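Local coordinates for protein formiminotetrahydrofolate cyclodeaminase (PDB 1O5H) that probably converts 5-formiminotetrahydrofolate to 5,10-methenyltetrahydrofolate with release of ammonia, acting as an all-helical lyase, at residues 43-51 with 128-138. Sequence-based numbering, arbitrary orientation.
Sequences VGAMACALA and MKDLAHELEKL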
# COMPACT_ATOMS: atom_id res chain seq x y z
N VAL A 43 5.30 2.58 -0.02
CA VAL A 43 4.49 1.40 -0.28
C VAL A 43 5.04 0.70 -1.50
O VAL A 43 5.19 -0.50 -1.50
CB VAL A 43 3.04 1.74 -0.49
CG1 VAL A 43 2.32 0.53 -0.85
CG2 VAL A 43 2.44 2.37 0.80
N GLY A 44 5.38 1.46 -2.52
CA GLY A 44 5.86 0.84 -3.74
C GLY A 44 7.08 -0.00 -3.42
O GLY A 44 7.23 -1.12 -3.91
N ALA A 45 7.95 0.56 -2.60
CA ALA A 45 9.19 -0.10 -2.24
C ALA A 45 8.88 -1.44 -1.61
O ALA A 45 9.48 -2.42 -1.97
CB ALA A 45 9.96 0.76 -1.29
N MSE A 46 7.93 -1.47 -0.70
CA MSE A 46 7.55 -2.71 -0.06
C MSE A 46 6.95 -3.68 -1.06
O MSE A 46 7.17 -4.90 -0.96
CB MSE A 46 6.57 -2.45 1.07
CG MSE A 46 7.23 -1.85 2.28
SE MSE A 46 5.89 -1.28 3.56
CE MSE A 46 4.93 -0.19 2.45
N ALA A 47 6.20 -3.17 -2.04
CA ALA A 47 5.65 -4.05 -3.07
C ALA A 47 6.76 -4.71 -3.86
O ALA A 47 6.69 -5.90 -4.17
CB ALA A 47 4.74 -3.31 -3.99
N CYS A 48 7.80 -3.94 -4.18
CA CYS A 48 8.97 -4.47 -4.88
C CYS A 48 9.63 -5.55 -4.05
O CYS A 48 10.08 -6.58 -4.58
CB CYS A 48 9.97 -3.36 -5.23
SG CYS A 48 9.36 -2.18 -6.48
N ALA A 49 9.67 -5.36 -2.74
CA ALA A 49 10.21 -6.39 -1.87
C ALA A 49 9.44 -7.70 -1.96
O ALA A 49 10.05 -8.76 -1.98
CB ALA A 49 10.30 -5.91 -0.44
N LEU A 50 8.11 -7.66 -2.03
CA LEU A 50 7.40 -8.92 -2.22
C LEU A 50 7.81 -9.56 -3.54
O LEU A 50 8.09 -10.76 -3.60
CB LEU A 50 5.90 -8.73 -2.15
CG LEU A 50 5.39 -8.25 -0.79
CD1 LEU A 50 4.06 -7.56 -0.98
CD2 LEU A 50 5.25 -9.39 0.22
N ALA A 51 7.89 -8.77 -4.61
CA ALA A 51 8.26 -9.33 -5.89
C ALA A 51 9.64 -9.95 -5.78
O ALA A 51 9.89 -11.03 -6.31
CB ALA A 51 8.25 -8.30 -6.95
N MSE A 128 6.56 1.85 -10.90
CA MSE A 128 5.41 0.96 -10.80
C MSE A 128 5.15 0.22 -12.10
O MSE A 128 4.92 -0.98 -12.08
CB MSE A 128 4.16 1.69 -10.33
CG MSE A 128 4.23 2.14 -8.87
SE MSE A 128 4.60 0.64 -7.60
CE MSE A 128 6.58 0.62 -7.53
N LYS A 129 5.21 0.91 -13.23
CA LYS A 129 5.13 0.19 -14.50
C LYS A 129 6.15 -0.97 -14.56
O LYS A 129 5.83 -2.08 -15.01
CB LYS A 129 5.31 1.16 -15.67
CG LYS A 129 5.29 0.55 -17.08
CD LYS A 129 6.64 -0.01 -17.51
CE LYS A 129 7.74 1.05 -17.62
NZ LYS A 129 7.39 2.22 -18.47
N ASP A 130 7.38 -0.72 -14.12
CA ASP A 130 8.37 -1.79 -14.11
C ASP A 130 7.94 -2.90 -13.19
O ASP A 130 8.04 -4.05 -13.55
CB ASP A 130 9.73 -1.27 -13.68
CG ASP A 130 10.34 -0.35 -14.71
OD1 ASP A 130 9.99 -0.51 -15.91
OD2 ASP A 130 11.18 0.53 -14.41
N LEU A 131 7.46 -2.55 -12.00
CA LEU A 131 7.07 -3.55 -11.03
C LEU A 131 5.98 -4.39 -11.61
O LEU A 131 6.02 -5.60 -11.52
CB LEU A 131 6.62 -2.89 -9.72
CG LEU A 131 6.02 -3.83 -8.67
CD1 LEU A 131 7.01 -4.90 -8.28
CD2 LEU A 131 5.53 -3.07 -7.43
N ALA A 132 5.01 -3.75 -12.25
CA ALA A 132 3.88 -4.48 -12.80
C ALA A 132 4.36 -5.52 -13.78
O ALA A 132 3.98 -6.66 -13.68
CB ALA A 132 2.90 -3.55 -13.46
N HIS A 133 5.22 -5.14 -14.72
CA HIS A 133 5.73 -6.08 -15.72
C HIS A 133 6.43 -7.26 -15.08
O HIS A 133 6.34 -8.39 -15.58
CB HIS A 133 6.65 -5.41 -16.76
CG HIS A 133 5.91 -4.74 -17.88
ND1 HIS A 133 5.23 -5.44 -18.86
CD2 HIS A 133 5.74 -3.42 -18.18
CE1 HIS A 133 4.67 -4.59 -19.71
NE2 HIS A 133 4.96 -3.36 -19.32
N GLU A 134 7.12 -7.04 -13.97
CA GLU A 134 7.79 -8.14 -13.30
C GLU A 134 6.80 -9.05 -12.60
O GLU A 134 6.97 -10.28 -12.58
CB GLU A 134 8.84 -7.65 -12.31
CG GLU A 134 9.91 -6.72 -12.89
CD GLU A 134 10.85 -7.37 -13.89
OE1 GLU A 134 10.45 -8.29 -14.63
OE2 GLU A 134 12.01 -6.94 -13.95
N LEU A 135 5.75 -8.45 -12.05
CA LEU A 135 4.72 -9.21 -11.37
C LEU A 135 4.04 -10.04 -12.40
O LEU A 135 3.69 -11.18 -12.12
CB LEU A 135 3.72 -8.31 -10.65
CG LEU A 135 4.29 -7.65 -9.39
CD1 LEU A 135 3.29 -6.84 -8.65
CD2 LEU A 135 4.85 -8.70 -8.45
N GLU A 136 3.90 -9.54 -13.63
CA GLU A 136 3.34 -10.42 -14.65
C GLU A 136 4.25 -11.63 -14.93
O GLU A 136 3.78 -12.78 -15.02
CB GLU A 136 3.02 -9.68 -15.94
CG GLU A 136 2.18 -10.53 -16.85
CD GLU A 136 1.80 -9.83 -18.14
OE1 GLU A 136 1.83 -8.58 -18.21
OE2 GLU A 136 1.45 -10.57 -19.08
N LYS A 137 5.56 -11.40 -15.03
CA LYS A 137 6.48 -12.51 -15.21
C LYS A 137 6.41 -13.44 -14.01
O LYS A 137 6.35 -14.65 -14.19
CB LYS A 137 7.90 -12.02 -15.49
CG LYS A 137 8.08 -11.56 -16.94
CD LYS A 137 9.32 -10.70 -17.17
CE LYS A 137 9.30 -10.15 -18.59
NZ LYS A 137 10.67 -9.83 -19.08
N LEU A 138 6.35 -12.89 -12.80
CA LEU A 138 6.29 -13.74 -11.63
C LEU A 138 4.98 -14.57 -11.55
O LEU A 138 5.00 -15.76 -11.24
CB LEU A 138 6.47 -12.92 -10.36
CG LEU A 138 7.85 -12.30 -10.17
CD1 LEU A 138 7.84 -11.39 -8.98
CD2 LEU A 138 8.93 -13.34 -10.01
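Gly-44, Cys-48 and Ala-51 run alongside Met-128, Leu-131 and Leu-135, where the axes of segments 43-51 and 128-138 approach to 10.4 Å and cross at 23°, both running the same way. This is knobs-into-holes packing inside an all-helical bundle, and it illustrates how small residues on one helix receive larger ones from another. Leu-131 is the knob, seated among Gly-44, Ala-47, Cys-48 and Ala-51. Its chi1 of 172° turns CG away from the backbone N, and the fork at CG then sends CD2 to Ala-47 CB (3.5 Å) and CD1 to Cys-48 CA and Ala-51 CB (3.9 Å each). An alanine here is likely to leave the hole between these four residues unfilled and cost Ala-47 CB its contact with CD2. About one turn earlier on the same helix, the selenomethionine Met-128 bends at chi2 and chi3, bringing CE to 3.9 Å from the CA of Gly-44, where the lack of a side chain makes room for it. Helix 68-100 adds Leu-85 against Cys-48 and Met-128, and helix 147-172 sets Cys-157 against Leu-131, while the Met-46 side chain packs on Met-46 of the second subunit. Further along both segments, Ala-51 CB touches Leu-135 CD2 and Leu-138 CD1, each at 3.7 Å.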